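Local structure of Thiol:disulfide interchange protein DsbC (Haemophilus influenzae, 1T3B) at residues I36-E41 / P59-G64; D76-Y81 / R119-P124; K87-V92 / G115-Y120; H99-L104 / R180-I185. The protein probably forms and rearranges disulfide bonds in periplasmic proteins, acting as a homodimeric thiol:disulfide isomerase of the thioredoxin family. All coordinates share one frame; numbering follows the deposited sequence.

Interaction 1: I36-E41 / P59-G64; sequences ILYVSE and PVDVAG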
loop_
_atom_site.group_PDB
_atom_site.type_symbol
_atom_site.label_atom_id
_atom_site.label_comp_id
_atom_site.label_asym_id
_atom_site.label_seq_id
_atom_site.Cartn_x
_atom_site.Cartn_y
_atom_site.Cartn_z
ATOM N N ILE A 36 6.696 -9.147 1.508
ATOM C CA ILE A 36 6.633 -10.035 0.364
ATOM C C ILE A 36 6.582 -9.200 -0.923
ATOM O O ILE A 36 5.511 -8.812 -1.405
ATOM C CB ILE A 36 5.406 -10.987 0.491
ATOM C CG1 ILE A 36 5.674 -11.988 1.623
ATOM C CG2 ILE A 36 5.130 -11.715 -0.831
ATOM C CD1 ILE A 36 4.517 -12.917 1.931
ATOM N N LEU A 37 7.772 -8.917 -1.453
ATOM C CA LEU A 37 7.933 -8.141 -2.678
ATOM C C LEU A 37 7.768 -9.006 -3.918
ATOM O O LEU A 37 7.465 -10.191 -3.832
ATOM C CB LEU A 37 9.320 -7.491 -2.719
ATOM C CG LEU A 37 9.667 -6.656 -1.490
ATOM C CD1 LEU A 37 11.024 -5.993 -1.673
ATOM C CD2 LEU A 37 8.587 -5.622 -1.270
ATOM N N TYR A 38 7.973 -8.388 -5.074
ATOM C CA TYR A 38 7.879 -9.079 -6.348
ATOM C C TYR A 38 8.893 -8.433 -7.270
ATOM O O TYR A 38 8.847 -7.230 -7.510
ATOM C CB TYR A 38 6.467 -8.955 -6.899
ATOM C CG TYR A 38 5.468 -9.781 -6.120
ATOM C CD1 TYR A 38 5.261 -11.120 -6.427
ATOM C CD2 TYR A 38 4.760 -9.235 -5.046
ATOM C CE1 TYR A 38 4.375 -11.897 -5.688
ATOM C CE2 TYR A 38 3.873 -10.005 -4.300
ATOM C CZ TYR A 38 3.685 -11.338 -4.626
ATOM O OH TYR A 38 2.818 -12.118 -3.887
ATOM N N VAL A 39 9.817 -9.243 -7.779
ATOM C CA VAL A 39 10.885 -8.732 -8.630
ATOM C C VAL A 39 11.043 -9.437 -9.972
ATOM O O VAL A 39 10.709 -10.614 -10.129
ATOM C CB VAL A 39 12.241 -8.794 -7.881
ATOM C CG1 VAL A 39 13.362 -8.255 -8.762
ATOM C CG2 VAL A 39 12.146 -8.003 -6.587
ATOM N N SER A 40 11.586 -8.693 -10.930
ATOM C CA SER A 40 11.812 -9.188 -12.278
ATOM C C SER A 40 12.996 -10.145 -12.367
ATOM O O SER A 40 13.975 -10.005 -11.633
ATOM C CB SER A 40 12.029 -8.007 -13.223
ATOM N N GLU A 41 12.894 -11.121 -13.269
ATOM C CA GLU A 41 13.973 -12.077 -13.481
ATOM C C GLU A 41 15.206 -11.215 -13.649
ATOM O O GLU A 41 16.270 -11.503 -13.101
ATOM C CB GLU A 41 13.738 -12.868 -14.767
ATOM C CG GLU A 41 12.422 -13.633 -14.801
ATOM C CD GLU A 41 12.309 -14.679 -13.692
ATOM O OE1 GLU A 41 13.330 -14.941 -13.021
ATOM O OE2 GLU A 41 11.206 -15.247 -13.496
ATOM N N PRO A 59 -10.600 -11.363 -3.797
ATOM C CA PRO A 59 -9.203 -10.907 -3.846
ATOM C C PRO A 59 -8.247 -11.716 -2.975
ATOM O O PRO A 59 -7.734 -11.201 -1.978
ATOM C CB PRO A 59 -9.287 -9.454 -3.377
ATOM C CG PRO A 59 -10.693 -9.048 -3.704
ATOM C CD PRO A 59 -11.491 -10.274 -3.357
ATOM N N VAL A 60 -7.999 -12.969 -3.354
ATOM C CA VAL A 60 -7.103 -13.829 -2.586
ATOM C C VAL A 60 -5.634 -13.499 -2.868
ATOM O O VAL A 60 -5.131 -13.696 -3.984
ATOM C CB VAL A 60 -7.374 -15.323 -2.897
ATOM C CG1 VAL A 60 -6.386 -16.219 -2.135
ATOM C CG2 VAL A 60 -8.816 -15.676 -2.529
ATOM N N ASP A 61 -4.958 -12.996 -1.836
ATOM C CA ASP A 61 -3.554 -12.629 -1.930
ATOM C C ASP A 61 -2.683 -13.849 -2.173
ATOM O O ASP A 61 -2.784 -14.850 -1.469
ATOM C CB ASP A 61 -3.117 -11.931 -0.641
ATOM C CG ASP A 61 -1.683 -11.443 -0.696
ATOM O OD1 ASP A 61 -1.266 -10.748 0.256
ATOM O OD2 ASP A 61 -0.972 -11.749 -1.677
ATOM N N VAL A 62 -1.826 -13.760 -3.178
ATOM C CA VAL A 62 -0.923 -14.857 -3.502
ATOM C C VAL A 62 0.009 -15.234 -2.343
ATOM O O VAL A 62 0.321 -16.416 -2.137
ATOM C CB VAL A 62 -0.075 -14.504 -4.739
ATOM C CG1 VAL A 62 1.187 -15.372 -4.773
ATOM C CG2 VAL A 62 -0.913 -14.691 -6.012
ATOM N N ALA A 63 0.453 -14.223 -1.601
ATOM C CA ALA A 63 1.340 -14.422 -0.462
ATOM C C ALA A 63 0.620 -15.090 0.714
ATOM O O ALA A 63 1.229 -15.389 1.747
ATOM C CB ALA A 63 1.927 -13.087 -0.034
ATOM N N GLY A 64 -0.681 -15.311 0.561
ATOM C CA GLY A 64 -1.427 -15.972 1.610
ATOM C C GLY A 64 -0.780 -17.331 1.762
ATOM O O GLY A 64 -0.407 -17.740 2.863
#

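Interaction 2: D76-Y81 / R119-P124; sequences DEMIVY and RYLAFP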
loop_
_atom_site.group_PDB
_atom_site.type_symbol
_atom_site.label_atom_id
_atom_site.label_comp_id
_atom_site.label_asym_id
_atom_site.label_seq_id
_atom_site.Cartn_x
_atom_site.Cartn_y
_atom_site.Cartn_z
ATOM N N ASP A 76 6.503 -28.256 14.688
ATOM C CA ASP A 76 7.132 -28.831 15.884
ATOM C C ASP A 76 7.293 -27.887 17.070
ATOM O O ASP A 76 8.052 -28.172 17.996
ATOM C CB ASP A 76 8.507 -29.414 15.536
ATOM C CG ASP A 76 8.433 -30.490 14.469
ATOM O OD1 ASP A 76 7.473 -31.291 14.494
ATOM O OD2 ASP A 76 9.339 -30.542 13.612
ATOM N N GLU A 77 6.588 -26.762 17.034
ATOM C CA GLU A 77 6.648 -25.767 18.101
ATOM C C GLU A 77 5.237 -25.544 18.603
ATOM O O GLU A 77 5.008 -24.975 19.674
ATOM C CB GLU A 77 7.244 -24.467 17.566
ATOM C CG GLU A 77 8.745 -24.541 17.391
ATOM C CD GLU A 77 9.326 -23.345 16.676
ATOM O OE1 GLU A 77 8.950 -22.208 17.008
ATOM O OE2 GLU A 77 10.174 -23.543 15.784
ATOM N N MET A 78 4.298 -26.024 17.801
ATOM C CA MET A 78 2.887 -25.924 18.105
ATOM C C MET A 78 2.528 -26.934 19.172
ATOM O O MET A 78 3.100 -28.013 19.219
ATOM C CB MET A 78 2.073 -26.188 16.840
ATOM C CG MET A 78 2.221 -25.090 15.811
ATOM S SD MET A 78 1.575 -25.541 14.203
ATOM C CE MET A 78 2.609 -24.560 13.188
ATOM N N ILE A 79 1.591 -26.566 20.039
ATOM C CA ILE A 79 1.138 -27.453 21.091
ATOM C C ILE A 79 -0.147 -28.092 20.575
ATOM O O ILE A 79 -1.222 -27.538 20.720
ATOM C CB ILE A 79 0.899 -26.673 22.383
ATOM C CG1 ILE A 79 2.192 -25.942 22.770
ATOM C CG2 ILE A 79 0.456 -27.628 23.480
ATOM C CD1 ILE A 79 2.230 -25.392 24.181
ATOM N N VAL A 80 -0.012 -29.268 19.969
ATOM C CA VAL A 80 -1.127 -29.981 19.352
ATOM C C VAL A 80 -2.047 -30.815 20.235
ATOM O O VAL A 80 -1.618 -31.435 21.196
ATOM C CB VAL A 80 -0.608 -30.904 18.227
ATOM C CG1 VAL A 80 -1.742 -31.317 17.315
ATOM C CG2 VAL A 80 0.482 -30.211 17.459
ATOM N N TYR A 81 -3.319 -30.830 19.858
ATOM C CA TYR A 81 -4.365 -31.578 20.530
ATOM C C TYR A 81 -5.142 -32.281 19.410
ATOM O O TYR A 81 -6.268 -31.898 19.110
ATOM C CB TYR A 81 -5.307 -30.624 21.275
ATOM C CG TYR A 81 -4.710 -29.972 22.494
ATOM C CD1 TYR A 81 -4.827 -30.560 23.744
ATOM C CD2 TYR A 81 -4.016 -28.775 22.398
ATOM C CE1 TYR A 81 -4.269 -29.977 24.863
ATOM C CE2 TYR A 81 -3.455 -28.186 23.513
ATOM C CZ TYR A 81 -3.584 -28.792 24.744
ATOM O OH TYR A 81 -3.029 -28.212 25.861
ATOM N N ARG A 119 -4.123 -26.687 16.972
ATOM C CA ARG A 119 -2.680 -26.514 17.099
ATOM C C ARG A 119 -2.377 -25.102 17.593
ATOM O O ARG A 119 -2.661 -24.131 16.907
ATOM C CB ARG A 119 -2.010 -26.745 15.742
ATOM C CG ARG A 119 -2.666 -27.844 14.914
ATOM C CD ARG A 119 -1.798 -28.267 13.737
ATOM N NE ARG A 119 -1.407 -27.129 12.916
ATOM C CZ ARG A 119 -0.671 -27.212 11.814
ATOM N NH1 ARG A 119 -0.237 -28.391 11.389
ATOM N NH2 ARG A 119 -0.372 -26.112 11.138
ATOM N N TYR A 120 -1.798 -24.987 18.780
ATOM C CA TYR A 120 -1.509 -23.678 19.335
ATOM C C TYR A 120 -0.147 -23.094 19.032
ATOM O O TYR A 120 0.878 -23.769 19.075
ATOM C CB TYR A 120 -1.657 -23.659 20.860
ATOM C CG TYR A 120 -3.034 -23.906 21.419
ATOM C CD1 TYR A 120 -4.109 -23.065 21.128
ATOM C CD2 TYR A 120 -3.252 -24.966 22.282
ATOM C CE1 TYR A 120 -5.368 -23.286 21.695
ATOM C CE2 TYR A 120 -4.495 -25.189 22.845
ATOM C CZ TYR A 120 -5.541 -24.357 22.552
ATOM O OH TYR A 120 -6.753 -24.641 23.120
ATOM N N LEU A 121 -0.183 -21.797 18.759
ATOM C CA LEU A 121 0.976 -20.971 18.512
ATOM C C LEU A 121 0.783 -19.922 19.593
ATOM O O LEU A 121 -0.339 -19.676 20.018
ATOM C CB LEU A 121 0.896 -20.330 17.131
ATOM C CG LEU A 121 1.380 -21.229 16.005
ATOM C CD1 LEU A 121 1.203 -20.561 14.685
ATOM C CD2 LEU A 121 2.842 -21.535 16.235
ATOM N N ALA A 122 1.858 -19.305 20.049
ATOM C CA ALA A 122 1.720 -18.312 21.094
ATOM C C ALA A 122 1.526 -16.916 20.540
ATOM O O ALA A 122 2.033 -16.565 19.474
ATOM C CB ALA A 122 2.937 -18.333 22.010
ATOM N N PHE A 123 0.784 -16.113 21.282
ATOM C CA PHE A 123 0.574 -14.753 20.878
ATOM C C PHE A 123 0.469 -13.864 22.098
ATOM O O PHE A 123 -0.628 -13.474 22.490
ATOM C CB PHE A 123 -0.689 -14.612 20.034
ATOM C CG PHE A 123 -0.786 -13.290 19.331
ATOM C CD1 PHE A 123 -0.096 -13.067 18.140
ATOM C CD2 PHE A 123 -1.501 -12.240 19.895
ATOM C CE1 PHE A 123 -0.116 -11.825 17.529
ATOM C CE2 PHE A 123 -1.525 -10.989 19.289
ATOM C CZ PHE A 123 -0.830 -10.785 18.107
ATOM N N PRO A 124 1.607 -13.567 22.748
ATOM C CA PRO A 124 1.560 -12.698 23.930
ATOM C C PRO A 124 1.264 -11.244 23.535
ATOM O O PRO A 124 2.131 -10.509 23.050
ATOM C CB PRO A 124 2.938 -12.894 24.571
ATOM C CG PRO A 124 3.796 -13.352 23.452
ATOM C CD PRO A 124 2.899 -14.262 22.662
#

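Interaction 3: K87-V92 / G115-Y120; sequences KHVVTV and GITVRY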
loop_
_atom_site.group_PDB
_atom_site.type_symbol
_atom_site.label_atom_id
_atom_site.label_comp_id
_atom_site.label_asym_id
_atom_site.label_seq_id
_atom_site.Cartn_x
_atom_site.Cartn_y
_atom_site.Cartn_z
ATOM N N LYS A 87 -10.729 -34.061 10.376
ATOM C CA LYS A 87 -11.416 -33.668 9.161
ATOM C C LYS A 87 -10.951 -32.227 8.953
ATOM O O LYS A 87 -11.091 -31.658 7.868
ATOM C CB LYS A 87 -12.928 -33.734 9.363
ATOM C CG LYS A 87 -13.417 -35.157 9.534
ATOM C CD LYS A 87 -14.818 -35.240 10.125
ATOM C CE LYS A 87 -15.079 -36.660 10.632
ATOM N NZ LYS A 87 -13.998 -37.115 11.557
ATOM N N HIS A 88 -10.375 -31.651 10.012
ATOM C CA HIS A 88 -9.866 -30.277 9.991
ATOM C C HIS A 88 -8.611 -30.120 10.855
ATOM O O HIS A 88 -8.413 -30.856 11.819
ATOM C CB HIS A 88 -10.949 -29.321 10.476
ATOM C CG HIS A 88 -12.236 -29.443 9.724
ATOM N ND1 HIS A 88 -12.321 -29.259 8.359
ATOM C CD2 HIS A 88 -13.487 -29.752 10.143
ATOM C CE1 HIS A 88 -13.570 -29.450 7.972
ATOM N NE2 HIS A 88 -14.298 -29.751 9.034
ATOM N N VAL A 89 -7.769 -29.155 10.501
ATOM C CA VAL A 89 -6.523 -28.903 11.219
ATOM C C VAL A 89 -6.298 -27.398 11.306
ATOM O O VAL A 89 -5.628 -26.819 10.449
ATOM C CB VAL A 89 -5.322 -29.529 10.473
ATOM C CG1 VAL A 89 -4.029 -29.267 11.221
ATOM C CG2 VAL A 89 -5.538 -31.009 10.307
ATOM N N VAL A 90 -6.839 -26.763 12.339
ATOM C CA VAL A 90 -6.688 -25.323 12.487
ATOM C C VAL A 90 -5.650 -24.889 13.520
ATOM O O VAL A 90 -5.545 -25.479 14.585
ATOM C CB VAL A 90 -8.039 -24.689 12.838
ATOM C CG1 VAL A 90 -9.086 -25.181 11.860
ATOM C CG2 VAL A 90 -8.434 -25.036 14.273
ATOM N N THR A 91 -4.881 -23.855 13.181
ATOM C CA THR A 91 -3.866 -23.297 14.070
ATOM C C THR A 91 -4.454 -22.072 14.771
ATOM O O THR A 91 -4.954 -21.156 14.125
ATOM C CB THR A 91 -2.626 -22.858 13.306
ATOM O OG1 THR A 91 -2.130 -23.946 12.522
ATOM C CG2 THR A 91 -1.549 -22.431 14.279
ATOM N N VAL A 92 -4.370 -22.055 16.094
ATOM C CA VAL A 92 -4.931 -20.978 16.899
ATOM C C VAL A 92 -3.862 -20.173 17.602
ATOM O O VAL A 92 -2.962 -20.752 18.206
ATOM C CB VAL A 92 -5.861 -21.562 17.971
ATOM C CG1 VAL A 92 -6.384 -20.487 18.878
ATOM C CG2 VAL A 92 -6.973 -22.303 17.317
ATOM N N GLY A 115 -13.861 -33.559 14.774
ATOM C CA GLY A 115 -12.839 -33.854 13.788
ATOM C C GLY A 115 -11.919 -32.686 13.502
ATOM O O GLY A 115 -11.402 -32.558 12.390
ATOM N N ILE A 116 -11.709 -31.827 14.496
ATOM C CA ILE A 116 -10.838 -30.672 14.310
ATOM C C ILE A 116 -9.638 -30.712 15.247
ATOM O O ILE A 116 -9.783 -30.677 16.459
ATOM C CB ILE A 116 -11.594 -29.339 14.547
ATOM C CG1 ILE A 116 -12.881 -29.300 13.723
ATOM C CG2 ILE A 116 -10.710 -28.164 14.149
ATOM C CD1 ILE A 116 -13.664 -28.010 13.854
ATOM N N THR A 117 -8.455 -30.789 14.660
ATOM C CA THR A 117 -7.198 -30.813 15.397
ATOM C C THR A 117 -6.781 -29.381 15.723
ATOM O O THR A 117 -6.546 -28.581 14.812
ATOM C CB THR A 117 -6.083 -31.447 14.549
ATOM O OG1 THR A 117 -6.258 -32.866 14.517
ATOM C CG2 THR A 117 -4.719 -31.105 15.109
ATOM N N VAL A 118 -6.677 -29.056 17.008
ATOM C CA VAL A 118 -6.288 -27.709 17.411
ATOM C C VAL A 118 -4.780 -27.625 17.644
ATOM O O VAL A 118 -4.219 -28.395 18.404
ATOM C CB VAL A 118 -7.046 -27.280 18.683
ATOM C CG1 VAL A 118 -6.634 -25.881 19.090
ATOM C CG2 VAL A 118 -8.545 -27.329 18.433
ATOM N N ARG A 119 -4.123 -26.687 16.972
ATOM C CA ARG A 119 -2.680 -26.514 17.099
ATOM C C ARG A 119 -2.377 -25.102 17.593
ATOM O O ARG A 119 -2.661 -24.131 16.907
ATOM C CB ARG A 119 -2.010 -26.745 15.742
ATOM C CG ARG A 119 -2.666 -27.844 14.914
ATOM C CD ARG A 119 -1.798 -28.267 13.737
ATOM N NE ARG A 119 -1.407 -27.129 12.916
ATOM C CZ ARG A 119 -0.671 -27.212 11.814
ATOM N NH1 ARG A 119 -0.237 -28.391 11.389
ATOM N NH2 ARG A 119 -0.372 -26.112 11.138
ATOM N N TYR A 120 -1.798 -24.987 18.780
ATOM C CA TYR A 120 -1.509 -23.678 19.335
ATOM C C TYR A 120 -0.147 -23.094 19.032
ATOM O O TYR A 120 0.878 -23.769 19.075
ATOM C CB TYR A 120 -1.657 -23.659 20.860
ATOM C CG TYR A 120 -3.034 -23.906 21.419
ATOM C CD1 TYR A 120 -4.109 -23.065 21.128
ATOM C CD2 TYR A 120 -3.252 -24.966 22.282
ATOM C CE1 TYR A 120 -5.368 -23.286 21.695
ATOM C CE2 TYR A 120 -4.495 -25.189 22.845
ATOM C CZ TYR A 120 -5.541 -24.357 22.552
ATOM O OH TYR A 120 -6.753 -24.641 23.120
#

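Interaction 4: H99-L104 / R180-I185; sequences HYCHLL and RGTPSI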
loop_
_atom_site.group_PDB
_atom_site.type_symbol
_atom_site.label_atom_id
_atom_site.label_comp_id
_atom_site.label_asym_id
_atom_site.label_seq_id
_atom_site.Cartn_x
_atom_site.Cartn_y
_atom_site.Cartn_z
ATOM N N HIS A 99 -9.656 -14.807 28.509
ATOM C CA HIS A 99 -10.875 -15.558 28.817
ATOM C C HIS A 99 -11.407 -16.478 27.728
ATOM O O HIS A 99 -11.789 -17.619 28.005
ATOM C CB HIS A 99 -11.995 -14.602 29.233
ATOM C CG HIS A 99 -13.314 -15.276 29.477
ATOM N ND1 HIS A 99 -14.432 -15.021 28.710
ATOM C CD2 HIS A 99 -13.695 -16.193 30.400
ATOM C CE1 HIS A 99 -15.443 -15.750 29.149
ATOM N NE2 HIS A 99 -15.024 -16.470 30.173
ATOM N N TYR A 100 -11.446 -15.984 26.497
ATOM C CA TYR A 100 -11.956 -16.769 25.384
ATOM C C TYR A 100 -10.965 -17.805 24.887
ATOM O O TYR A 100 -11.358 -18.840 24.355
ATOM C CB TYR A 100 -12.402 -15.839 24.245
ATOM C CG TYR A 100 -13.780 -15.238 24.468
ATOM C CD1 TYR A 100 -14.924 -16.028 24.383
ATOM C CD2 TYR A 100 -13.938 -13.891 24.802
ATOM C CE1 TYR A 100 -16.189 -15.495 24.623
ATOM C CE2 TYR A 100 -15.200 -13.353 25.049
ATOM C CZ TYR A 100 -16.317 -14.162 24.957
ATOM O OH TYR A 100 -17.558 -13.641 25.205
ATOM N N CYS A 101 -9.679 -17.529 25.042
ATOM C CA CYS A 101 -8.681 -18.504 24.642
ATOM C C CYS A 101 -8.905 -19.612 25.657
ATOM O O CYS A 101 -8.891 -20.798 25.335
ATOM C CB CYS A 101 -7.271 -17.945 24.804
ATOM S SG CYS A 101 -7.008 -16.369 23.949
ATOM N N HIS A 102 -9.122 -19.207 26.901
ATOM C CA HIS A 102 -9.351 -20.171 27.945
ATOM C C HIS A 102 -10.546 -21.043 27.599
ATOM O O HIS A 102 -10.439 -22.268 27.549
ATOM C CB HIS A 102 -9.595 -19.472 29.275
ATOM C CG HIS A 102 -10.032 -20.402 30.358
ATOM N ND1 HIS A 102 -9.174 -21.303 30.953
ATOM C CD2 HIS A 102 -11.248 -20.619 30.911
ATOM C CE1 HIS A 102 -9.844 -22.033 31.829
ATOM N NE2 HIS A 102 -11.105 -21.639 31.822
ATOM N N LEU A 103 -11.683 -20.394 27.360
ATOM C CA LEU A 103 -12.930 -21.071 27.021
ATOM C C LEU A 103 -12.732 -22.028 25.855
ATOM O O LEU A 103 -13.145 -23.179 25.914
ATOM C CB LEU A 103 -14.003 -20.039 26.667
ATOM C CG LEU A 103 -15.424 -20.572 26.455
ATOM C CD1 LEU A 103 -15.917 -21.172 27.757
ATOM C CD2 LEU A 103 -16.352 -19.448 25.997
ATOM N N LEU A 104 -12.099 -21.547 24.794
ATOM C CA LEU A 104 -11.830 -22.380 23.636
ATOM C C LEU A 104 -11.088 -23.640 24.080
ATOM O O LEU A 104 -11.360 -24.740 23.622
ATOM C CB LEU A 104 -11.016 -21.575 22.613
ATOM C CG LEU A 104 -9.954 -22.122 21.646
ATOM C CD1 LEU A 104 -10.255 -23.517 21.153
ATOM C CD2 LEU A 104 -9.886 -21.164 20.472
ATOM N N ARG A 180 -5.118 -9.494 15.652
ATOM C CA ARG A 180 -5.282 -8.283 16.441
ATOM C C ARG A 180 -5.905 -8.559 17.806
ATOM O O ARG A 180 -6.311 -7.653 18.528
ATOM C CB ARG A 180 -6.125 -7.286 15.644
ATOM C CG ARG A 180 -5.532 -6.988 14.284
ATOM C CD ARG A 180 -6.415 -6.083 13.468
ATOM N NE ARG A 180 -6.746 -4.847 14.176
ATOM C CZ ARG A 180 -7.236 -3.754 13.596
ATOM N NH1 ARG A 180 -7.457 -3.725 12.286
ATOM N NH2 ARG A 180 -7.502 -2.685 14.330
ATOM N N GLY A 181 -5.963 -9.829 18.160
ATOM C CA GLY A 181 -6.530 -10.217 19.437
ATOM C C GLY A 181 -6.544 -11.726 19.497
ATOM O O GLY A 181 -6.163 -12.384 18.528
ATOM N N THR A 182 -6.987 -12.283 20.616
ATOM C CA THR A 182 -7.019 -13.730 20.754
ATOM C C THR A 182 -8.296 -14.224 21.408
ATOM O O THR A 182 -8.910 -13.528 22.202
ATOM C CB THR A 182 -5.790 -14.229 21.559
ATOM O OG1 THR A 182 -5.704 -13.516 22.799
ATOM C CG2 THR A 182 -4.505 -13.999 20.771
ATOM N N PRO A 183 -8.711 -15.448 21.076
ATOM C CA PRO A 183 -8.036 -16.348 20.142
ATOM C C PRO A 183 -8.248 -15.948 18.691
ATOM O O PRO A 183 -9.137 -15.163 18.372
ATOM C CB PRO A 183 -8.673 -17.692 20.457
ATOM C CG PRO A 183 -10.057 -17.306 20.789
ATOM C CD PRO A 183 -9.874 -16.112 21.682
ATOM N N SER A 184 -7.420 -16.498 17.813
ATOM C CA SER A 184 -7.536 -16.231 16.390
ATOM C C SER A 184 -7.187 -17.532 15.690
ATOM O O SER A 184 -6.060 -17.995 15.785
ATOM C CB SER A 184 -6.578 -15.113 15.960
ATOM O OG SER A 184 -6.925 -13.874 16.558
ATOM N N ILE A 185 -8.172 -18.111 15.006
ATOM C CA ILE A 185 -8.042 -19.374 14.287
ATOM C C ILE A 185 -7.604 -19.198 12.836
ATOM O O ILE A 185 -8.284 -18.545 12.054
ATOM C CB ILE A 185 -9.383 -20.122 14.240
ATOM C CG1 ILE A 185 -9.897 -20.436 15.646
ATOM C CG2 ILE A 185 -9.224 -21.367 13.426
ATOM C CD1 ILE A 185 -10.777 -19.376 16.255
#

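Interaction 1: I36-E41 / P59-G64
Two branches of I36 come at the methyl group of A63 from the same side: CD1 reaches its CB at 3.3 Å and CG2 comes in at 3.6 Å from that same A63 CB. CG2 stands anti to the backbone N and CG1 beside it (chi1 -70°), which turns both branches to the small target. Y38, two residues on, also sends its CB toward the 59-64 segment. Its hydroxyl end lies across V62, with OH 3.7 Å from V62 CG1, and passes A63 CB at 4.1 Å. I36 and Y38 belong to the antiparallel sheet of the N-terminal, DsbC-type domain, where strand 35-40 pairs with strands 27-28, 31-32 and 46-47; A63 lies where the chain enters the helix that leads on toward the thioredoxin-like domain. The contact therefore sets that sheet against the entry to the connecting helix. D61 shapes this turn: its OD2 accepts a capping bond from A63 N at 2.9 Å, the donor lying well above the carboxylate plane, while its backbone O receives G64 N. V62 also packs on P23, and V62 and L51 are joined through their backbones.

Interaction 2: D76-Y81 / R119-P124
I79 and Y120 form a hydrogen-bonded antiparallel pair: I79 N gives a bond of 3.0 Å to Y120 O, and Y120 N returns a longer one of 3.3 Å to I79 O. Just before this pair M78 runs across strand 116-122. Its CG touches L121 CD2 at 3.6 Å, and its extended chain carries SD over one face of the R119 guanidinium, displaced toward the rim and 3.6 Å from R119 NE. At the other end Y81 and Y120 meet rim to rim with planes at 78°, neither ring lying over the other. The next shell positions these groups. R119 NH2 is held by N72 OD1 and T91 OG1, which fix the flat group beneath the sulfur; Y81 OH bonds to N150 and H105, and the I79 side chain is backed by W140 and L149. Strand 79-81 is an outermost strand of the thioredoxin-like sheet within this chain. Within these segments one reciprocal backbone pair bonds the two strands, and beside it a polarisable sulfur lies against a flat, probably charged guanidinium, a placing consistent with a favourable electrostatic contact.

Interaction 3: K87-V92 / G115-Y120
H88 to V92 run parallel to I116 to Y120, five bridged pairs tied by a ladder of backbone bonds. T117 N gives to H88 O at 2.8 Å, R119 N to V90 O at 3.0 Å and V92 N to R119 O at 2.8 Å; V90 N to T117 O is weak. At the start G115 O accepts from both K87 N and H88 N. Polar side chains add one clasp: R119, whose NH2 is shared with N72, grips T91 OG1 side-on with NE and NH2, the latter at 3.1 Å, and the oxygen lies in the guanidinium plane. T91 chi1 of -54° sets OG1 beside its own backbone N and facing the arginine. V89 CG1 packs on the guanidinium face opposite the one met by M78, with R119 CD 3.5 Å away. On the other face of the sheet H88, V90 and V92 pack against I116, V118 and Y120: H88 CD2 touches I116 CG1 at 3.7 Å, and V92 CB lies 3.9 Å from Y120 CD1. G115, with positive phi, closes helix 108-113 in a Schellman motif and delivers the chain into strand 116-122, finishing a beta-alpha-beta crossover. Helices 199-208 and 108-113 cover the face carrying H88, V90, I116 and V118, and strands 79-81 and 184-186 flank the pair.

Interaction 4: H99-L104 / R180-I185
SG of C101 and the hydroxyl of T182 come side by side: chi1 of -54° places SG beside the backbone N of C101, and chi1 of 53° sets T182 OG1 between its own backbone N and carbonyl carbon. The resulting contact between C101 SG and T182 OG1 is 3.3 Å. The sulfur also passes P183 N at 3.5 Å and P183 CD at 3.7 Å, lodged against the start of the proline ring. The peptide bond between T182 and P183 is cis, and this is the cis-proline loop of the thioredoxin fold, which faces the CxxC motif at the start of helix 99-105. Here C101 is joined to C98 in the redox-active disulfide, so the oxidised form is the one seen. Two more residues of the helix touch P183: Y100 CB meets CD of P183 at 3.6 Å, and L104 and the ring run past one another in opposite senses, with L104 CD2 at 3.7 Å from P183 CB. V92 packs against both L104 and P183, while M94 lies against C101. The loop is braced from within by S184 OG, which bonds to G181 O at 2.6 Å, and S184 and F93 are joined through their backbones, linking the loop to strand 88-94.

Interaction 1 comes first along the chain and joins the N-terminal sheet to the start of the connecting segment, its centre about 27 Å from the centres of interactions 2 and 3 and about 30 Å from that of interaction 4. Helix 63-72, whose entry takes part in interaction 1, leads on to strand 79-81 of interaction 2. The other three gather in the thioredoxin-like sheet, ordered 79-81, 116-122, 88-94, 184-186. Interactions 2 and 3 share R119 and Y120 on strand 116-122, with centres about 11 Å apart; interaction 4 crosses both in chain order, its helix following strand 88-94. That strand lies behind the cis-proline and the helix that carries C101.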